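PDB 6KME: phytochromobilin synthase from Solanum lycopersicum, which binds biliverdin IX alpha and probably reduces it, with electrons from ferredoxin, to phytochromobilin, the chromophore of phytochrome. Local coordinates for residues Ser171-Ser176 / Gln228-Thr233; Lys272-Tyr277 / Gly286-Lys291; Ala102-Lys105 / Pro111-Cys114. The protein carries 1 engineered substitution. One frame throughout, in Å; residues are numbered along the deposited sequence. Where two conformers were deposited one is given.

Contact 1. Residues Ser171-Ser176 / Gln228-Thr233. With BLA (biliverdine IX alpha), chain B.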
loop_
_atom_site.group_PDB
_atom_site.type_symbol
_atom_site.label_atom_id
_atom_site.label_comp_id
_atom_site.label_asym_id
_atom_site.label_seq_id
_atom_site.Cartn_x
_atom_site.Cartn_y
_atom_site.Cartn_z
ATOM N N SER A 171 1.161 -10.116 6.814
ATOM C CA SER A 171 0.979 -9.242 5.656
ATOM C C SER A 171 -0.005 -9.829 4.650
ATOM O O SER A 171 -0.713 -9.073 3.966
ATOM C CB SER A 171 2.327 -8.957 4.984
ATOM O OG SER A 171 3.167 -8.195 5.844
ATOM N N LEU A 172 -0.107 -11.163 4.574
ATOM C CA LEU A 172 -1.018 -11.783 3.615
ATOM C C LEU A 172 -2.475 -11.467 3.920
ATOM O O LEU A 172 -3.314 -11.499 3.012
ATOM C CB LEU A 172 -0.830 -13.298 3.577
ATOM C CG LEU A 172 0.160 -13.934 2.598
ATOM C CD1 LEU A 172 -0.360 -15.313 2.227
ATOM C CD2 LEU A 172 0.383 -13.128 1.351
ATOM N N ARG A 173 -2.803 -11.196 5.187
ATOM C CA ARG A 173 -4.152 -10.768 5.562
ATOM C C ARG A 173 -4.633 -9.605 4.705
ATOM O O ARG A 173 -5.842 -9.406 4.548
ATOM C CB ARG A 173 -4.193 -10.349 7.046
ATOM C CG ARG A 173 -3.759 -11.428 8.056
ATOM C CD ARG A 173 -3.490 -10.882 9.485
ATOM N NE ARG A 173 -3.126 -11.964 10.416
ATOM C CZ ARG A 173 -2.879 -11.803 11.718
ATOM N NH1 ARG A 173 -2.948 -10.593 12.263
ATOM N NH2 ARG A 173 -2.554 -12.854 12.481
ATOM N N PHE A 174 -3.699 -8.813 4.168
ATOM C CA PHE A 174 -4.012 -7.569 3.481
ATOM C C PHE A 174 -3.780 -7.614 1.973
ATOM O O PHE A 174 -4.042 -6.616 1.295
ATOM C CB PHE A 174 -3.198 -6.422 4.112
ATOM C CG PHE A 174 -3.384 -6.308 5.603
ATOM C CD1 PHE A 174 -4.543 -5.734 6.133
ATOM C CD2 PHE A 174 -2.429 -6.822 6.483
ATOM C CE1 PHE A 174 -4.735 -5.643 7.512
ATOM C CE2 PHE A 174 -2.611 -6.730 7.870
ATOM C CZ PHE A 174 -3.768 -6.139 8.383
ATOM N N PHE A 175 -3.314 -8.731 1.420
ATOM C CA PHE A 175 -2.979 -8.784 0.002
ATOM C C PHE A 175 -4.100 -9.449 -0.793
ATOM O O PHE A 175 -4.817 -10.313 -0.284
ATOM C CB PHE A 175 -1.665 -9.541 -0.226
ATOM C CG PHE A 175 -0.435 -8.789 0.217
ATOM C CD1 PHE A 175 -0.509 -7.448 0.595
ATOM C CD2 PHE A 175 0.802 -9.420 0.244
ATOM C CE1 PHE A 175 0.620 -6.759 0.996
ATOM C CE2 PHE A 175 1.952 -8.724 0.649
ATOM C CZ PHE A 175 1.856 -7.403 1.020
ATOM N N SER A 176 -4.236 -9.040 -2.048
ATOM C CA SER A 176 -5.224 -9.590 -2.970
ATOM C C SER A 176 -4.620 -10.749 -3.750
ATOM O O SER A 176 -3.411 -10.967 -3.714
ATOM C CB SER A 176 -5.696 -8.490 -3.914
ATOM O OG SER A 176 -4.928 -8.499 -5.101
ATOM N N GLN A 228 -10.927 0.010 7.013
ATOM C CA GLN A 228 -9.847 0.908 6.618
ATOM C C GLN A 228 -8.994 1.318 7.818
ATOM O O GLN A 228 -7.761 1.358 7.717
ATOM C CB GLN A 228 -10.398 2.160 5.915
ATOM C CG GLN A 228 -9.268 3.071 5.408
ATOM C CD GLN A 228 -9.721 4.251 4.543
ATOM O OE1 GLN A 228 -8.990 5.231 4.406
ATOM N NE2 GLN A 228 -10.906 4.148 3.937
ATOM N N HIS A 229 -9.627 1.632 8.958
ATOM C CA HIS A 229 -8.867 2.037 10.140
ATOM C C HIS A 229 -7.942 0.918 10.610
ATOM O O HIS A 229 -6.779 1.168 10.958
ATOM C CB HIS A 229 -9.808 2.458 11.270
ATOM C CG HIS A 229 -9.088 2.941 12.491
ATOM N ND1 HIS A 229 -9.063 2.230 13.672
ATOM C CD2 HIS A 229 -8.335 4.045 12.703
ATOM C CE1 HIS A 229 -8.342 2.884 14.564
ATOM N NE2 HIS A 229 -7.887 3.989 14.001
ATOM N N ARG A 230 -8.440 -0.322 10.609
ATOM C CA ARG A 230 -7.611 -1.469 10.968
ATOM C C ARG A 230 -6.406 -1.592 10.043
ATOM O O ARG A 230 -5.286 -1.851 10.499
ATOM C CB ARG A 230 -8.463 -2.743 10.929
ATOM C CG ARG A 230 -7.702 -4.055 11.254
ATOM C CD ARG A 230 -8.682 -5.254 11.225
ATOM N NE ARG A 230 -7.984 -6.538 11.231
ATOM C CZ ARG A 230 -7.633 -7.212 10.134
ATOM N NH1 ARG A 230 -7.926 -6.729 8.931
ATOM N NH2 ARG A 230 -6.994 -8.379 10.235
ATOM N N TYR A 231 -6.619 -1.402 8.739
ATOM C CA TYR A 231 -5.533 -1.447 7.761
ATOM C C TYR A 231 -4.502 -0.352 8.021
ATOM O O TYR A 231 -3.295 -0.610 8.011
ATOM C CB TYR A 231 -6.122 -1.328 6.354
ATOM C CG TYR A 231 -5.135 -1.114 5.221
ATOM C CD1 TYR A 231 -4.714 -2.184 4.432
ATOM C CD2 TYR A 231 -4.665 0.164 4.900
ATOM C CE1 TYR A 231 -3.835 -2.003 3.378
ATOM C CE2 TYR A 231 -3.779 0.359 3.853
ATOM C CZ TYR A 231 -3.375 -0.729 3.087
ATOM O OH TYR A 231 -2.502 -0.556 2.036
ATOM N N LEU A 232 -4.961 0.889 8.234
ATOM C CA LEU A 232 -4.034 1.981 8.531
ATOM C C LEU A 232 -3.290 1.719 9.833
ATOM O O LEU A 232 -2.112 2.079 9.975
ATOM C CB LEU A 232 -4.792 3.317 8.640
ATOM C CG LEU A 232 -5.560 3.760 7.399
ATOM C CD1 LEU A 232 -6.439 4.989 7.711
ATOM C CD2 LEU A 232 -4.580 4.040 6.264
ATOM N N THR A 233 -3.975 1.132 10.806
ATOM C CA THR A 233 -3.349 0.882 12.095
ATOM C C THR A 233 -2.239 -0.152 11.961
ATOM O O THR A 233 -1.142 0.028 12.511
ATOM C CB THR A 233 -4.399 0.422 13.101
ATOM O OG1 THR A 233 -5.335 1.483 13.340
ATOM C CG2 THR A 233 -3.731 0.029 14.410
HETATM C CHA BLA B . 10.846 -5.072 2.719
HETATM N NA BLA B . 8.366 -4.414 2.342
HETATM C C1A BLA B . 9.361 -5.373 2.594
HETATM C C2A BLA B . 8.696 -6.670 2.726
HETATM C C3A BLA B . 7.261 -6.439 2.547
HETATM C C4A BLA B . 7.083 -5.035 2.313
HETATM C CMA BLA B . 6.110 -7.448 2.566
HETATM C CAA BLA B . 9.472 -7.980 3.039
HETATM C CBA BLA B . 9.755 -8.044 4.516
HETATM C CGA BLA B . 8.577 -8.756 5.277
HETATM O O1A BLA B . 8.332 -9.822 4.795
HETATM O O2A BLA B . 8.151 -8.116 6.193
HETATM C CHB BLA B . 5.786 -4.265 2.034
HETATM N NB BLA B . 4.167 -5.234 3.566
HETATM C C1B BLA B . 4.539 -4.222 2.651
HETATM C C2B BLA B . 3.136 -3.570 2.292
HETATM C C3B BLA B . 2.161 -4.031 3.168
HETATM C C4B BLA B . 2.832 -5.088 4.049
HETATM C CMB BLA B . 3.069 -2.420 1.304
HETATM O OB BLA B . 2.428 -5.715 5.015
HETATM C CAB BLA B . 0.690 -3.858 3.454
HETATM C CBB BLA B . -0.209 -4.283 4.373
HETATM N NC BLA B . 9.646 0.032 1.934
HETATM C C1C BLA B . 8.616 0.949 1.620
HETATM C C2C BLA B . 9.217 2.341 1.860
HETATM C C3C BLA B . 10.533 2.156 2.287
HETATM C C4C BLA B . 10.846 0.642 2.346
HETATM C CMC BLA B . 8.337 3.573 1.615
HETATM O OC BLA B . 7.546 0.492 1.251
HETATM C CAC BLA B . 11.493 3.236 2.639
HETATM C CBC BLA B . 11.352 4.457 3.202
HETATM C CHD BLA B . 11.916 -0.142 2.687
HETATM N ND BLA B . 10.980 -2.557 2.605
HETATM C C1D BLA B . 11.943 -1.656 2.797
HETATM C C2D BLA B . 13.267 -2.294 3.180
HETATM C C3D BLA B . 13.055 -3.661 3.202
HETATM C C4D BLA B . 11.561 -3.891 2.833
HETATM C CMD BLA B . 14.486 -1.432 3.449
HETATM C CAD BLA B . 13.975 -4.848 3.511
HETATM C CBD BLA B . 14.349 -4.967 4.976
HETATM C CGD BLA B . 13.160 -5.399 5.942
HETATM O O1D BLA B . 13.079 -4.655 6.904
HETATM O O2D BLA B . 12.546 -6.387 5.562
#
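The first torsions of Phe174 and Tyr231 set where their rings meet. CG of Phe174 lies anti to its carbonyl carbon (chi1 -54°), which sends the ring from the loop toward helix 218-238. CG of Tyr231 lies anti to its backbone N (chi1 170°), which lets CD1 of its ring meet Phe174. The site belongs to the three-layer alpha/beta/alpha sandwich of ferredoxin-dependent bilin reductases, a central antiparallel sheet with helices packed on both faces. Here the loop 171-176 supplies Ser171, Phe174 and Phe175 to the biliverdin pocket, and the helix backs it.

The two side chains meet at a slant. Their nearest atoms are Phe174 CD1 and Tyr231 CD1, 3.9 Å apart. Arg230 reaches the same phenyl ring with a chain extended from CG to NE. Its NH1 lies 3.7 Å from Phe174 CE1, and the ring atom CZ sits over one face of the guanidinium. The two planes are 34° apart, so this is not a flat stack. Phe174 also stacks with Trp234 of the same helix. The hydroxyl of Tyr231 is held by hydrogen bonds with Asn131, on strand 123-131, and with Arg235 of its own helix; the first ties the ring to the sheet.

The bilin lies beside these aromatics. Phe174 CB touches CBB, the vinyl end of biliverdin, at 3.7 Å. Phe175 comes to the base of that vinyl, with its CE1 3.8 Å from CAB. The Phe175 ring has the carbonyl oxygen of Ser171 above its centre. Phe174 N donates to Ser171 O at 3.0 Å within the turn. The same serine gives one polar hold on the pigment: OG of Ser171 donates to the lactam oxygen OB of biliverdin at 2.7 Å.

Contact 2. Residues Lys272-Tyr277 / Gly286-Lys291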
loop_
_atom_site.group_PDB
_atom_site.type_symbol
_atom_site.label_atom_id
_atom_site.label_comp_id
_atom_site.label_asym_id
_atom_site.label_seq_id
_atom_site.Cartn_x
_atom_site.Cartn_y
_atom_site.Cartn_z
ATOM N N LYS A 272 -9.789 2.355 18.184
ATOM C CA LYS A 272 -9.067 1.153 18.577
ATOM C C LYS A 272 -7.570 1.303 18.336
ATOM O O LYS A 272 -7.134 1.936 17.365
ATOM C CB LYS A 272 -9.606 -0.060 17.823
ATOM C CG LYS A 272 -11.012 -0.472 18.237
ATOM C CD LYS A 272 -11.468 -1.701 17.454
ATOM C CE LYS A 272 -12.923 -2.056 17.755
ATOM N NZ LYS A 272 -13.336 -3.308 17.055
ATOM N N THR A 273 -6.780 0.722 19.239
ATOM C CA THR A 273 -5.331 0.689 19.126
ATOM C C THR A 273 -4.882 -0.514 18.301
ATOM O O THR A 273 -5.656 -1.429 18.012
ATOM C CB THR A 273 -4.678 0.612 20.509
ATOM O OG1 THR A 273 -5.036 -0.629 21.125
ATOM C CG2 THR A 273 -5.147 1.761 21.385
ATOM N N PHE A 274 -3.600 -0.500 17.926
ATOM C CA PHE A 274 -2.986 -1.674 17.313
ATOM C C PHE A 274 -3.222 -2.927 18.157
ATOM O O PHE A 274 -3.605 -3.973 17.626
ATOM C CB PHE A 274 -1.492 -1.416 17.095
ATOM C CG PHE A 274 -0.763 -2.556 16.435
ATOM C CD1 PHE A 274 -0.671 -2.630 15.059
ATOM C CD2 PHE A 274 -0.175 -3.559 17.198
ATOM C CE1 PHE A 274 0.007 -3.685 14.446
ATOM C CE2 PHE A 274 0.492 -4.623 16.591
ATOM C CZ PHE A 274 0.582 -4.683 15.212
ATOM N N LEU A 275 -3.053 -2.838 19.482
ATOM C CA LEU A 275 -3.266 -4.041 20.294
ATOM C C LEU A 275 -4.738 -4.438 20.395
ATOM O O LEU A 275 -5.033 -5.617 20.623
ATOM C CB LEU A 275 -2.665 -3.864 21.690
ATOM C CG LEU A 275 -1.123 -3.853 21.748
ATOM C CD1 LEU A 275 -0.656 -3.694 23.221
ATOM C CD2 LEU A 275 -0.506 -5.102 21.109
ATOM N N ASP A 276 -5.672 -3.500 20.215
ATOM C CA ASP A 276 -7.079 -3.887 20.142
ATOM C C ASP A 276 -7.339 -4.784 18.935
ATOM O O ASP A 276 -8.113 -5.744 19.022
ATOM C CB ASP A 276 -7.982 -2.649 20.078
ATOM C CG ASP A 276 -8.042 -1.891 21.385
ATOM O OD1 ASP A 276 -7.852 -2.503 22.460
ATOM O OD2 ASP A 276 -8.284 -0.667 21.332
ATOM N N TYR A 277 -6.706 -4.484 17.797
ATOM C CA TYR A 277 -6.930 -5.276 16.588
ATOM C C TYR A 277 -6.081 -6.541 16.575
ATOM O O TYR A 277 -6.512 -7.576 16.053
ATOM C CB TYR A 277 -6.601 -4.462 15.333
ATOM C CG TYR A 277 -7.530 -3.316 15.010
ATOM C CD1 TYR A 277 -8.860 -3.549 14.646
ATOM C CD2 TYR A 277 -7.069 -2.002 15.026
ATOM C CE1 TYR A 277 -9.720 -2.494 14.347
ATOM C CE2 TYR A 277 -7.921 -0.939 14.715
ATOM C CZ TYR A 277 -9.242 -1.198 14.371
ATOM O OH TYR A 277 -10.086 -0.154 14.062
ATOM N N GLY A 286 2.663 -5.144 28.432
ATOM C CA GLY A 286 1.589 -4.367 27.845
ATOM C C GLY A 286 1.980 -3.528 26.649
ATOM O O GLY A 286 1.119 -2.839 26.086
ATOM N N LYS A 287 3.242 -3.570 26.242
ATOM C CA LYS A 287 3.730 -2.876 25.064
ATOM C C LYS A 287 3.508 -3.733 23.819
ATOM O O LYS A 287 3.121 -4.900 23.899
ATOM C CB LYS A 287 5.216 -2.542 25.239
ATOM C CG LYS A 287 5.516 -1.736 26.501
ATOM C CD LYS A 287 7.014 -1.508 26.693
ATOM C CE LYS A 287 7.284 -0.546 27.847
ATOM N NZ LYS A 287 8.728 -0.187 27.980
ATOM N N VAL A 288 3.755 -3.135 22.656
ATOM C CA VAL A 288 3.670 -3.851 21.385
ATOM C C VAL A 288 4.957 -4.634 21.158
ATOM O O VAL A 288 6.056 -4.080 21.235
ATOM C CB VAL A 288 3.411 -2.879 20.230
ATOM C CG1 VAL A 288 3.422 -3.634 18.907
ATOM C CG2 VAL A 288 2.056 -2.170 20.434
ATOM N N ASN A 289 4.822 -5.924 20.868
ATOM C CA ASN A 289 5.988 -6.771 20.633
ATOM C C ASN A 289 6.867 -6.202 19.523
ATOM O O ASN A 289 6.372 -5.804 18.464
ATOM C CB ASN A 289 5.520 -8.182 20.276
ATOM C CG ASN A 289 6.620 -9.214 20.408
ATOM O OD1 ASN A 289 7.719 -9.035 19.881
ATOM N ND2 ASN A 289 6.331 -10.300 21.123
ATOM N N GLU A 290 8.185 -6.176 19.761
ATOM C CA GLU A 290 9.122 -5.636 18.775
ATOM C C GLU A 290 9.170 -6.447 17.487
ATOM O O GLU A 290 9.635 -5.931 16.463
ATOM C CB GLU A 290 10.538 -5.572 19.363
ATOM C CG GLU A 290 10.785 -4.405 20.281
ATOM C CD GLU A 290 12.180 -4.445 20.888
ATOM O OE1 GLU A 290 12.813 -5.527 20.858
ATOM O OE2 GLU A 290 12.640 -3.394 21.386
ATOM N N LYS A 291 8.742 -7.705 17.512
ATOM C CA LYS A 291 8.739 -8.499 16.289
ATOM C C LYS A 291 7.791 -7.902 15.264
ATOM O O LYS A 291 6.684 -7.471 15.600
ATOM C CB LYS A 291 8.320 -9.938 16.587
ATOM C CG LYS A 291 9.335 -10.698 17.402
ATOM C CD LYS A 291 9.111 -12.183 17.264
ATOM C CE LYS A 291 8.259 -12.714 18.382
ATOM N NZ LYS A 291 8.980 -13.792 19.140
#
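Leu275 and Val288 form the centre of an apolar contact. Their side chains lie alongside one another, pointing opposite ways. Leu275 CG lies 3.8 Å from Val288 CG2, and the CD2 methyl of the leucine lies close to the same valine methyl. The other branch of Val288 serves Phe274. With CG1 anti to the backbone N (chi1 176°), Val288 points one methyl at each partner: CG2 at the leucine and CG1 at the phenylalanine. Phe274 CE2 and Val288 CG1 are 3.9 Å apart, and the two side chains cross at about a right angle. The phenyl ring is further held by Tyr281, which meets it edge-to-face, and by Thr233 and Glu237 of helix 218-238.

A second kind of contact is between a methyl and backbone carbonyls. Leu275 CD1 sits 3.5 Å from Gly286 O and a little farther from Lys287 O. With an alanine in place of Leu275, Val288 CG2 would probably lose its main neighbour, and a gap would be likely to open beside the Gly286 carbonyl.

Neither segment bonds the other; polar bonds shape each one separately. The short helix 274-277 starts with a capping box. Thr273 is the N-cap, and its OG1 accepts from Asp276 N at 3.1 Å. In return Asp276 OD2 accepts from Thr273 N at 2.9 Å, met from above the carboxylate plane. The cap closes the start of this one-turn helix, from which Phe274 and Leu275 point at the loop. That loop makes an Asx turn of its own, in which Asn289 OD1 takes the N-H of Lys291 at 2.9 Å in a nearly straight bond (173°). Lys238 at the end of helix 218-238 bonds to the carbonyl oxygens of both Asn289 and Lys291.

Contact 3. Residues Ala102-Lys105 / Pro111-Cys114; sequences AFPK and PIFC
Ala102 and Phe113 form an antiparallel hydrogen-bonded pair, and the two short strands run 173° apart in direction. Ala102 N donates to Phe113 O at 3.1 Å with an N-H...O angle of 158°. The return bond, from Phe113 N to Ala102 O, is weak at 3.3 Å. CA of Ile112 adds a CH...O contact to the same Ala102 oxygen.

On the face that carries Ala102 and Phe113, CB meets CB at 4.0 Å. The Phe113 ring turns from Ala102 and packs edge-to-face with Tyr202 of helix 188-211. The contact is the closed end of a beta hairpin, strands 96-104 and 112-119, in the middle of the antiparallel sheet. The helices of the sandwich lie on its two faces. Next along the strand, Cys114 touches biliverdin.

Ile112 works on the side of helix 218-238. Its CG2 is anti to the backbone N and reaches the edge of the Phe103 ring, near its plane, 3.7 Å from CD1. The other branch, CG1, lies 3.8 Å from Pro104 CD, the two set nearly perpendicular. Phe103 also packs on Gln228 and Leu232, while Ile112 touches Tyr231.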
loop_
_atom_site.group_PDB
_atom_site.type_symbol
_atom_site.label_atom_id
_atom_site.label_comp_id
_atom_site.label_asym_id
_atom_site.label_seq_id
_atom_site.Cartn_x
_atom_site.Cartn_y
_atom_site.Cartn_z
ATOM N N ALA A 102 -3.871 5.054 -2.700
ATOM C CA ALA A 102 -5.182 5.677 -2.834
ATOM C C ALA A 102 -6.104 5.059 -1.792
ATOM O O ALA A 102 -6.338 3.842 -1.808
ATOM C CB ALA A 102 -5.741 5.491 -4.242
ATOM N N PHE A 103 -6.591 5.895 -0.873
ATOM C CA PHE A 103 -7.517 5.485 0.172
ATOM C C PHE A 103 -8.914 5.968 -0.183
ATOM O O PHE A 103 -9.112 7.189 -0.340
ATOM C CB PHE A 103 -7.103 6.066 1.519
ATOM C CG PHE A 103 -5.722 5.633 1.993
ATOM C CD1 PHE A 103 -5.310 4.316 1.886
ATOM C CD2 PHE A 103 -4.852 6.557 2.565
ATOM C CE1 PHE A 103 -4.046 3.926 2.330
ATOM C CE2 PHE A 103 -3.588 6.178 3.014
ATOM C CZ PHE A 103 -3.183 4.863 2.895
ATOM N N PRO A 104 -9.908 5.090 -0.278
ATOM C CA PRO A 104 -11.269 5.544 -0.604
ATOM C C PRO A 104 -11.994 6.117 0.607
ATOM O O PRO A 104 -11.664 5.836 1.763
ATOM C CB PRO A 104 -11.958 4.264 -1.101
ATOM C CG PRO A 104 -11.230 3.151 -0.400
ATOM C CD PRO A 104 -9.806 3.620 -0.183
ATOM N N LYS A 105 -12.999 6.952 0.317
ATOM C CA LYS A 105 -13.930 7.337 1.356
ATOM C C LYS A 105 -14.724 6.103 1.780
ATOM O O LYS A 105 -14.956 5.201 0.970
ATOM C CB LYS A 105 -14.863 8.452 0.868
ATOM C CG LYS A 105 -14.138 9.775 0.636
ATOM C CD LYS A 105 -15.043 10.866 0.095
ATOM C CE LYS A 105 -14.226 12.101 -0.269
ATOM N NZ LYS A 105 -15.065 13.159 -0.908
ATOM N N PRO A 111 -11.054 -1.407 -3.235
ATOM C CA PRO A 111 -9.723 -1.773 -2.754
ATOM C C PRO A 111 -8.847 -0.537 -2.603
ATOM O O PRO A 111 -9.056 0.498 -3.241
ATOM C CB PRO A 111 -9.187 -2.709 -3.848
ATOM C CG PRO A 111 -10.408 -3.275 -4.504
ATOM C CD PRO A 111 -11.436 -2.156 -4.451
ATOM N N ILE A 112 -7.857 -0.656 -1.724
ATOM C CA ILE A 112 -6.835 0.367 -1.544
ATOM C C ILE A 112 -5.711 0.117 -2.546
ATOM O O ILE A 112 -5.110 -0.960 -2.557
ATOM C CB ILE A 112 -6.310 0.359 -0.104
ATOM C CG1 ILE A 112 -7.405 0.890 0.826
ATOM C CG2 ILE A 112 -5.027 1.160 -0.012
ATOM C CD1 ILE A 112 -7.163 0.611 2.307
ATOM N N PHE A 113 -5.440 1.099 -3.409
ATOM C CA PHE A 113 -4.320 0.969 -4.328
ATOM C C PHE A 113 -3.028 1.180 -3.556
ATOM O O PHE A 113 -2.915 2.117 -2.765
ATOM C CB PHE A 113 -4.404 1.961 -5.496
ATOM C CG PHE A 113 -3.303 1.759 -6.516
ATOM C CD1 PHE A 113 -3.444 0.808 -7.528
ATOM C CD2 PHE A 113 -2.104 2.469 -6.425
ATOM C CE1 PHE A 113 -2.405 0.581 -8.454
ATOM C CE2 PHE A 113 -1.069 2.251 -7.333
ATOM C CZ PHE A 113 -1.223 1.306 -8.358
ATOM N N CYS A 114 -2.047 0.308 -3.796
ATOM C CA CYS A 114 -0.838 0.247 -2.981
ATOM C C CYS A 114 0.370 -0.013 -3.876
ATOM O O CYS A 114 0.429 -1.044 -4.554
ATOM C CB CYS A 114 -0.989 -0.847 -1.918
ATOM S SG CYS A 114 0.504 -1.250 -0.976
#

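How the contacts relate
Contact 3 comes first along the chain. It closes the short turn 106-110 of a hairpin in the main sheet. Contact 1 follows and closes a loop of 51 residues, mostly helix, bringing helix 218-238 back against 171-176. Contact 2 closes the eight-residue loop 278-285 near the surface. The three lie in series; none nests in or crosses another. Helix 218-238 links them. Gln228 NE2 bonds to Pro104 O at 2.9 Å, tying contact 1 to the sheet. His229 ND1 and Tyr277 OH, 2.6 Å apart, join it to contact 2. Contacts 2 and 3 do not touch; their nearest atoms are about 12 Å apart.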